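Secreted protein (Streptomyces lividans TK24, PDB 5LXZ) binds copper and is probably a metalloradical oxidase of the AA5 family, related to galactose oxidase, acting on an alcohol or aldehyde group of its substrate. Local coordinates at residues Ile17-Ile29 / Asp58-Lys71. The protein carries 1 engineered substitution. Residues are numbered along the deposited sequence; the frame is centred on the assembly and turned at random. Where two conformers were deposited one is given.
Sequences IIEFPEKYRQNTI and DTRIWDPVKGTIKK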
ATOM      1  N   ILE A  17      16.361  -7.786 -16.006  1.00 12.14           N
ATOM      2  CA  ILE A  17      16.926  -7.279 -14.768  1.00 12.82           C
ATOM      3  C   ILE A  17      17.836  -6.091 -15.072  1.00 14.92           C
ATOM      4  O   ILE A  17      18.689  -6.149 -15.962  1.00 15.40           O
ATOM      5  CB  ILE A  17      17.718  -8.393 -14.049  1.00 13.33           C
ATOM      6  CG1 ILE A  17      16.763  -9.513 -13.619  1.00 13.86           C
ATOM      7  CG2 ILE A  17      18.481  -7.829 -12.854  1.00 13.98           C
ATOM      8  CD1 ILE A  17      17.421 -10.821 -13.214  1.00 14.06           C
ATOM      9  N   ILE A  18      17.671  -5.053 -14.257  0.50 15.76           N
ATOM     10  CA  ILE A  18      18.663  -4.011 -14.067  0.50 17.77           C
ATOM     11  C   ILE A  18      19.201  -4.107 -12.641  0.50 18.45           C
ATOM     12  O   ILE A  18      18.441  -4.125 -11.660  0.50 15.84           O
ATOM     13  CB  ILE A  18      18.055  -2.622 -14.240  0.50 18.97           C
ATOM     14  CG1 ILE A  18      17.823  -2.374 -15.707  0.50 19.03           C
ATOM     15  CG2 ILE A  18      18.982  -1.561 -13.652  0.50 19.15           C
ATOM     16  CD1 ILE A  18      16.563  -3.015 -16.211  0.50 19.85           C
ATOM     17  N   GLU A  19      20.518  -4.187 -12.532  0.50 19.51           N
ATOM     18  CA  GLU A  19      21.161  -4.126 -11.225  0.50 21.51           C
ATOM     19  C   GLU A  19      21.887  -2.787 -11.190  0.50 21.84           C
ATOM     20  O   GLU A  19      22.440  -2.314 -12.190  0.50 21.69           O
ATOM     21  CB  GLU A  19      22.078  -5.345 -10.975  0.50 23.21           C
ATOM     22  CG  GLU A  19      22.813  -5.333  -9.629  0.50 24.23           C
ATOM     23  CD  GLU A  19      22.248  -6.270  -8.550  0.50 25.04           C
ATOM     24  OE1 GLU A  19      21.630  -5.792  -7.554  0.50 24.44           O
ATOM     25  OE2 GLU A  19      22.458  -7.500  -8.668  0.50 25.06           O
ATOM     26  N   PHE A  20      21.814  -2.113 -10.064  0.50 21.94           N
ATOM     27  CA  PHE A  20      22.431  -0.822  -9.989  0.50 22.73           C
ATOM     28  C   PHE A  20      23.855  -0.974  -9.491  0.50 21.22           C
ATOM     29  O   PHE A  20      24.181  -1.971  -8.849  0.50 19.63           O
ATOM     30  CB  PHE A  20      21.627   0.105  -9.093  0.50 24.08           C
ATOM     31  CG  PHE A  20      20.358   0.580  -9.726  0.50 25.46           C
ATOM     32  CD1 PHE A  20      20.394   1.503 -10.751  0.50 26.73           C
ATOM     33  CD2 PHE A  20      19.135   0.083  -9.314  0.50 27.70           C
ATOM     34  CE1 PHE A  20      19.229   1.946 -11.345  0.50 27.41           C
ATOM     35  CE2 PHE A  20      17.967   0.521  -9.902  0.50 28.00           C
ATOM     36  CZ  PHE A  20      18.016   1.454 -10.921  0.50 27.60           C
ATOM     37  N   PRO A  21      24.709   0.004  -9.808  0.50 21.19           N
ATOM     38  CA  PRO A  21      26.046  -0.065  -9.254  0.50 20.60           C
ATOM     39  C   PRO A  21      25.888  -0.063  -7.755  0.50 20.07           C
ATOM     40  O   PRO A  21      24.990   0.616  -7.224  0.50 19.49           O
ATOM     41  CB  PRO A  21      26.712   1.222  -9.755  0.50 20.33           C
ATOM     42  CG  PRO A  21      25.941   1.602 -10.971  0.50 21.29           C
ATOM     43  CD  PRO A  21      24.537   1.141 -10.724  0.50 20.91           C
ATOM     44  N   GLU A  22      26.730  -0.824  -7.083  1.00 18.11           N
ATOM     45  CA  GLU A  22      26.578  -1.104  -5.657  1.00 19.45           C
ATOM     46  C   GLU A  22      26.375   0.144  -4.804  1.00 18.40           C
ATOM     47  O   GLU A  22      25.561   0.141  -3.862  1.00 18.03           O
ATOM     48  CB  GLU A  22      27.762  -1.922  -5.085  1.00 21.62           C
ATOM     49  CG  GLU A  22      27.640  -3.434  -5.237  0.50 23.33           C
ATOM     50  CD  GLU A  22      28.647  -4.216  -4.403  1.00 24.98           C
ATOM     51  OE1 GLU A  22      28.970  -3.764  -3.274  0.50 26.54           O
ATOM     52  OE2 GLU A  22      29.100  -5.291  -4.854  0.50 25.18           O
ATOM     53  N   LYS A  23      27.081   1.214  -5.144  1.00 16.83           N
ATOM     54  CA  LYS A  23      26.949   2.473  -4.416  1.00 17.64           C
ATOM     55  C   LYS A  23      25.492   2.957  -4.316  1.00 16.35           C
ATOM     56  O   LYS A  23      25.141   3.603  -3.335  1.00 15.87           O
ATOM     57  CB  LYS A  23      27.783   3.556  -5.120  1.00 20.20           C
ATOM     58  CG  LYS A  23      27.575   4.979  -4.640  1.00 25.01           C
ATOM     59  CD  LYS A  23      28.721   5.877  -5.080  1.00 25.98           C
ATOM     60  CE  LYS A  23      28.781   6.039  -6.580  0.50 26.45           C
ATOM     61  NZ  LYS A  23      29.644   7.215  -6.885  0.50 27.44           N
ATOM     62  N   TYR A  24      24.681   2.651  -5.329  1.00 14.88           N
ATOM     63  CA  TYR A  24      23.304   3.174  -5.403  1.00 14.72           C
ATOM     64  C   TYR A  24      22.283   2.164  -4.962  1.00 15.63           C
ATOM     65  O   TYR A  24      21.065   2.497  -4.919  1.00 15.95           O
ATOM     66  CB  TYR A  24      22.956   3.654  -6.802  1.00 15.81           C
ATOM     67  CG  TYR A  24      23.796   4.808  -7.223  1.00 17.98           C
ATOM     68  CD1 TYR A  24      23.607   6.062  -6.661  1.00 18.28           C
ATOM     69  CD2 TYR A  24      24.809   4.656  -8.148  1.00 20.01           C
ATOM     70  CE1 TYR A  24      24.401   7.137  -7.031  1.00 21.49           C
ATOM     71  CE2 TYR A  24      25.599   5.725  -8.538  1.00 21.37           C
ATOM     72  CZ  TYR A  24      25.388   6.961  -7.982  1.00 22.00           C
ATOM     73  OH  TYR A  24      26.189   8.025  -8.334  1.00 26.12           O
ATOM     74  N   ARG A  25      22.698   0.954  -4.629  1.00 13.30           N
ATOM     75  CA  ARG A  25      21.699  -0.045  -4.214  1.00 14.31           C
ATOM     76  C   ARG A  25      21.053   0.349  -2.886  1.00 13.26           C
ATOM     77  O   ARG A  25      21.637   1.034  -2.058  1.00 13.22           O
ATOM     78  CB  ARG A  25      22.295  -1.424  -4.124  1.00 16.29           C
ATOM     79  CG  ARG A  25      22.685  -1.918  -5.486  1.00 19.16           C
ATOM     80  CD  ARG A  25      23.288  -3.301  -5.427  1.00 22.07           C
ATOM     81  NE  ARG A  25      23.990  -3.555  -6.684  1.00 25.33           N
ATOM     82  CZ  ARG A  25      24.725  -4.636  -6.956  1.00 26.40           C
ATOM     83  NH1 ARG A  25      24.848  -5.612  -6.064  1.00 30.00           N
ATOM     84  NH2 ARG A  25      25.313  -4.741  -8.145  0.50 28.01           N
ATOM     85  N   GLN A  26      19.809  -0.078  -2.704  1.00 11.73           N
ATOM     86  CA  GLN A  26      19.096   0.108  -1.461  1.00 11.12           C
ATOM     87  C   GLN A  26      17.966  -0.877  -1.449  1.00  9.71           C
ATOM     88  O   GLN A  26      17.726  -1.574  -2.439  1.00 10.13           O
ATOM     89  CB  GLN A  26      18.552   1.547  -1.349  1.00 11.36           C
ATOM     90  CG  GLN A  26      17.558   1.828  -2.440  1.00 11.08           C
ATOM     91  CD  GLN A  26      16.892   3.192  -2.333  1.00 10.45           C
ATOM     92  OE1 GLN A  26      17.452   4.148  -1.764  1.00  9.25           O
ATOM     93  NE2 GLN A  26      15.699   3.297  -2.896  1.00 10.04           N
ATOM     94  N   ASN A  27      17.256  -0.905  -0.339  1.00  9.25           N
ATOM     95  CA  ASN A  27      16.073  -1.748  -0.197  1.00  8.58           C
ATOM     96  C   ASN A  27      14.826  -0.917  -0.513  1.00  8.62           C
ATOM     97  O   ASN A  27      14.192  -0.409   0.397  1.00  8.26           O
ATOM     98  CB  ASN A  27      15.965  -2.322   1.199  1.00  8.99           C
ATOM     99  CG  ASN A  27      17.142  -3.214   1.580  1.00  9.64           C
ATOM    100  OD1 ASN A  27      17.986  -3.555   0.749  1.00 10.79           O
ATOM    101  ND2 ASN A  27      17.160  -3.616   2.829  1.00  9.90           N
ATOM    102  N   THR A  28      14.514  -0.780  -1.792  1.00  7.74           N
ATOM    103  CA  THR A  28      13.365   0.035  -2.176  1.00  7.33           C
ATOM    104  C   THR A  28      12.068  -0.621  -1.719  1.00  7.56           C
ATOM    105  O   THR A  28      11.740  -1.740  -2.116  1.00  7.35           O
ATOM    106  CB  THR A  28      13.305   0.245  -3.706  1.00  7.78           C
ATOM    107  OG1 THR A  28      14.539   0.820  -4.137  1.00  8.68           O
ATOM    108  CG2 THR A  28      12.142   1.163  -4.079  1.00  7.91           C
ATOM    109  N   ILE A  29      11.297   0.114  -0.946  1.00  7.26           N
ATOM    110  CA  ILE A  29      10.014  -0.358  -0.402  1.00  7.57           C
ATOM    111  C   ILE A  29       8.828   0.486  -0.917  1.00  7.49           C
ATOM    112  O   ILE A  29       7.699   0.004  -0.929  1.00  7.11           O
ATOM    113  CB  ILE A  29      10.051  -0.405   1.133  1.00  8.64           C
ATOM    114  CG1 ILE A  29      11.111  -1.454   1.546  1.00  9.48           C
ATOM    115  CG2 ILE A  29       8.712  -0.737   1.752  1.00  8.80           C
ATOM    116  CD1 ILE A  29      11.468  -1.391   3.003  1.00 10.03           C
ATOM    117  N   ASP A  58      17.629   6.097   3.006  1.00 10.27           N
ATOM    118  CA  ASP A  58      17.981   6.191   1.621  1.00 10.35           C
ATOM    119  C   ASP A  58      16.766   6.435   0.698  1.00  9.59           C
ATOM    120  O   ASP A  58      15.693   5.849   0.887  1.00  9.06           O
ATOM    121  CB  ASP A  58      18.676   4.882   1.188  1.00 11.38           C
ATOM    122  CG  ASP A  58      20.138   4.826   1.645  1.00 13.46           C
ATOM    123  OD1 ASP A  58      21.006   5.394   0.955  1.00 14.97           O
ATOM    124  OD2 ASP A  58      20.401   4.220   2.674  1.00 15.17           O
ATOM    125  N   THR A  59      16.988   7.269  -0.289  1.00  9.35           N
ATOM    126  CA  THR A  59      16.099   7.518  -1.404  1.00  9.56           C
ATOM    127  C   THR A  59      16.935   7.611  -2.659  1.00  9.70           C
ATOM    128  O   THR A  59      18.078   8.100  -2.620  1.00  9.46           O
ATOM    129  CB  THR A  59      15.341   8.853  -1.204  1.00 10.03           C
ATOM    130  OG1 THR A  59      14.548   8.746  -0.031  1.00 10.06           O
ATOM    131  CG2 THR A  59      14.453   9.212  -2.396  1.00 10.46           C
ATOM    132  N   ARG A  60      16.376   7.141  -3.779  1.00  9.34           N
ATOM    133  CA  ARG A  60      16.926   7.375  -5.098  1.00  9.37           C
ATOM    134  C   ARG A  60      15.954   8.041  -6.032  1.00 10.16           C
ATOM    135  O   ARG A  60      14.751   7.899  -5.885  1.00  9.15           O
ATOM    136  CB  ARG A  60      17.391   6.072  -5.742  1.00  9.22           C
ATOM    137  CG  ARG A  60      18.287   5.195  -4.876  1.00  9.48           C
ATOM    138  CD  ARG A  60      19.652   5.801  -4.665  1.00 10.16           C
ATOM    139  NE  ARG A  60      20.399   4.930  -3.754  1.00 10.61           N
ATOM    140  CZ  ARG A  60      20.644   5.127  -2.459  1.00 10.99           C
ATOM    141  NH1 ARG A  60      20.280   6.227  -1.827  1.00 11.18           N
ATOM    142  NH2 ARG A  60      21.306   4.200  -1.768  1.00 12.00           N
ATOM    143  N   ILE A  61      16.477   8.755  -7.020  1.00 10.60           N
ATOM    144  CA  ILE A  61      15.737   9.153  -8.216  1.00 12.28           C
ATOM    145  C   ILE A  61      16.371   8.472  -9.400  1.00 12.51           C
ATOM    146  O   ILE A  61      17.601   8.587  -9.613  1.00 12.02           O
ATOM    147  CB  ILE A  61      15.780  10.652  -8.417  1.00 14.85           C
ATOM    148  CG1 ILE A  61      14.952  11.305  -7.343  1.00 16.84           C
ATOM    149  CG2 ILE A  61      15.292  11.036  -9.836  1.00 16.18           C
ATOM    150  CD1 ILE A  61      15.008  12.792  -7.394  1.00 19.94           C
ATOM    151  N   TRP A  62      15.556   7.745 -10.162  1.00 11.18           N
ATOM    152  CA  TRP A  62      15.999   6.980 -11.295  1.00 11.92           C
ATOM    153  C   TRP A  62      15.372   7.572 -12.534  1.00 12.82           C
ATOM    154  O   TRP A  62      14.159   7.805 -12.580  1.00 10.94           O
ATOM    155  CB  TRP A  62      15.589   5.533 -11.125  1.00 12.45           C
ATOM    156  CG  TRP A  62      15.792   4.660 -12.321  1.00 13.90           C
ATOM    157  CD1 TRP A  62      16.959   4.442 -13.001  1.00 15.21           C
ATOM    158  CD2 TRP A  62      14.802   3.857 -12.964  1.00 13.97           C
ATOM    159  NE1 TRP A  62      16.751   3.558 -14.045  1.00 15.98           N
ATOM    160  CE2 TRP A  62      15.437   3.171 -14.034  1.00 15.39           C
ATOM    161  CE3 TRP A  62      13.425   3.668 -12.755  1.00 14.14           C
ATOM    162  CZ2 TRP A  62      14.740   2.307 -14.900  1.00 15.47           C
ATOM    163  CZ3 TRP A  62      12.733   2.810 -13.611  1.00 14.76           C
ATOM    164  CH2 TRP A  62      13.390   2.137 -14.656  1.00 14.68           C
ATOM    165  N   ASP A  63      16.205   7.860 -13.542  1.00 13.03           N
ATOM    166  CA  ASP A  63      15.726   8.360 -14.822  1.00 15.01           C
ATOM    167  C   ASP A  63      15.675   7.165 -15.750  1.00 16.50           C
ATOM    168  O   ASP A  63      16.724   6.646 -16.156  1.00 17.30           O
ATOM    169  CB  ASP A  63      16.667   9.440 -15.329  1.00 16.60           C
ATOM    170  CG  ASP A  63      16.260  10.006 -16.664  1.00 18.54           C
ATOM    171  OD1 ASP A  63      15.540   9.357 -17.412  1.00 20.78           O
ATOM    172  OD2 ASP A  63      16.689  11.136 -16.957  1.00 22.04           O
ATOM    173  N   PRO A  64      14.468   6.681 -16.072  1.00 15.79           N
ATOM    174  CA  PRO A  64      14.402   5.501 -16.913  1.00 17.49           C
ATOM    175  C   PRO A  64      14.851   5.734 -18.351  1.00 18.90           C
ATOM    176  O   PRO A  64      15.198   4.750 -18.995  1.00 22.58           O
ATOM    177  CB  PRO A  64      12.935   5.071 -16.852  1.00 17.61           C
ATOM    178  CG  PRO A  64      12.203   6.201 -16.278  1.00 17.62           C
ATOM    179  CD  PRO A  64      13.144   7.104 -15.572  1.00 16.61           C
ATOM    180  N   VAL A  65      14.847   6.969 -18.834  1.00 19.44           N
ATOM    181  CA  VAL A  65      15.200   7.243 -20.238  1.00 21.90           C
ATOM    182  C   VAL A  65      16.735   7.193 -20.350  1.00 23.17           C
ATOM    183  O   VAL A  65      17.290   6.479 -21.183  1.00 24.91           O
ATOM    184  CB  VAL A  65      14.626   8.591 -20.710  1.00 22.24           C
ATOM    185  CG1 VAL A  65      15.088   8.934 -22.131  1.00 22.82           C
ATOM    186  CG2 VAL A  65      13.092   8.556 -20.687  1.00 22.27           C
ATOM    187  N   LYS A  66      17.386   7.932 -19.473  1.00 22.61           N
ATOM    188  CA  LYS A  66      18.859   8.027 -19.438  1.00 24.53           C
ATOM    189  C   LYS A  66      19.540   6.847 -18.759  1.00 24.33           C
ATOM    190  O   LYS A  66      20.726   6.626 -18.968  1.00 24.27           O
ATOM    191  CB  LYS A  66      19.277   9.332 -18.787  1.00 25.74           C
ATOM    192  CG  LYS A  66      18.807  10.551 -19.564  1.00 29.38           C
ATOM    193  CD  LYS A  66      19.584  11.809 -19.240  0.50 31.27           C
ATOM    194  CE  LYS A  66      19.223  12.905 -20.228  0.50 33.56           C
ATOM    195  NZ  LYS A  66      19.892  14.170 -19.839  1.00 37.80           N
ATOM    196  N   GLY A  67      18.816   6.114 -17.918  1.00 22.55           N
ATOM    197  CA  GLY A  67      19.380   4.995 -17.169  1.00 22.81           C
ATOM    198  C   GLY A  67      20.089   5.348 -15.866  1.00 23.49           C
ATOM    199  O   GLY A  67      20.493   4.458 -15.107  1.00 30.59           O
ATOM    200  N   THR A  68      20.180   6.626 -15.572  1.00 20.65           N
ATOM    201  CA  THR A  68      20.970   7.143 -14.497  1.00 21.20           C
ATOM    202  C   THR A  68      20.201   7.187 -13.174  1.00 20.40           C
ATOM    203  O   THR A  68      18.961   7.177 -13.131  1.00 16.83           O
ATOM    204  CB  THR A  68      21.419   8.551 -14.838  1.00 23.33           C
ATOM    205  OG1 THR A  68      20.283   9.340 -15.178  1.00 24.51           O
ATOM    206  CG2 THR A  68      22.375   8.521 -16.048  1.00 24.95           C
ATOM    207  N   ILE A  69      20.964   7.273 -12.103  1.00 18.69           N
ATOM    208  CA  ILE A  69      20.407   7.206 -10.766  1.00 18.34           C
ATOM    209  C   ILE A  69      21.161   8.142  -9.873  1.00 17.04           C
ATOM    210  O   ILE A  69      22.370   8.328 -10.028  1.00 17.82           O
ATOM    211  CB  ILE A  69      20.315   5.734 -10.280  1.00 18.72           C
ATOM    212  CG1 ILE A  69      19.570   5.646  -8.937  1.00 18.77           C
ATOM    213  CG2 ILE A  69      21.669   5.074 -10.162  1.00 20.84           C
ATOM    214  CD1 ILE A  69      18.868   4.310  -8.724  1.00 19.37           C
ATOM    215  N   LYS A  70      20.471   8.769  -8.940  1.00 15.99           N
ATOM    216  CA  LYS A  70      21.118   9.589  -7.928  1.00 16.56           C
ATOM    217  C   LYS A  70      20.520   9.349  -6.559  1.00 16.21           C
ATOM    218  O   LYS A  70      19.374   8.911  -6.436  1.00 14.38           O
ATOM    219  CB  LYS A  70      21.055  11.075  -8.263  1.00 20.00           C
ATOM    220  CG  LYS A  70      19.657  11.661  -8.317  1.00 22.11           C
ATOM    221  CD  LYS A  70      19.648  13.171  -8.526  1.00 24.96           C
ATOM    222  CE  LYS A  70      19.583  13.929  -7.213  0.50 24.78           C
ATOM    223  NZ  LYS A  70      19.198  15.335  -7.470  0.50 25.62           N
ATOM    224  N   LYS A  71      21.298   9.652  -5.538  1.00 14.30           N
ATOM    225  CA  LYS A  71      20.842   9.644  -4.174  1.00 14.78           C
ATOM    226  C   LYS A  71      20.175  10.959  -3.857  1.00 14.51           C
ATOM    227  O   LYS A  71      20.564  12.011  -4.368  1.00 17.44           O
ATOM    228  CB  LYS A  71      21.990   9.398  -3.203  1.00 15.88           C
ATOM    229  CG  LYS A  71      22.758   8.133  -3.476  1.00 16.61           C
ATOM    230  CD  LYS A  71      23.577   7.743  -2.263  1.00 18.11           C
ATOM    231  CE  LYS A  71      24.254   6.423  -2.507  1.00 20.52           C
ATOM    232  NZ  LYS A  71      25.135   6.057  -1.380  1.00 22.75           N
TER
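Ile69 packs against Phe20 and Tyr24, and Arg60 reaches the Tyr24 carbonyl, where the linker 19-28 between two antiparallel sheets of the beta-propeller folds over the hairpin 58-71 at the outer edge of one of them. Strand 14-18 belongs to the sheet with 496-500; after the linker the chain enters the sheet that ends in the hairpin. Phe20 sets its edge against the face of the Trp62 indole, centroids 5.3 Å apart and planes at 80°. Ile69 serves both aromatic rings of the linker: with CG1 anti to the backbone N (chi1 -173°) and the chain extended beyond it, CD1 comes over a face of Phe20, 3.7 Å from the ring centroid, while CG2 lies over a face of Tyr24, 4.0 Å from that centroid. Ile18 CG2 covers the opposite face of Phe20, and Lys71 CG lies at the edge of Tyr24.

At the other end of the hairpin the Arg60 chain bends at chi2 (-70°) and turns its guanidinium to the linker backbone. Arg60 NE gives a nearly straight bond to Tyr24 O (2.8 Å) and Arg60 NH2 a more bent one to Arg25 O (3.2 Å), both reaching the carbonyls from above their planes. Asp58 OD1 takes NH1 and NH2 together in a salt bridge; with NH1 to Thr59 O and the two linker carbonyls, this holds the guanidinium's rotation. The group lies between Lys71 CG on one face and, centred over the other, Gln26 OE1, 3.4 Å from Arg60 CZ.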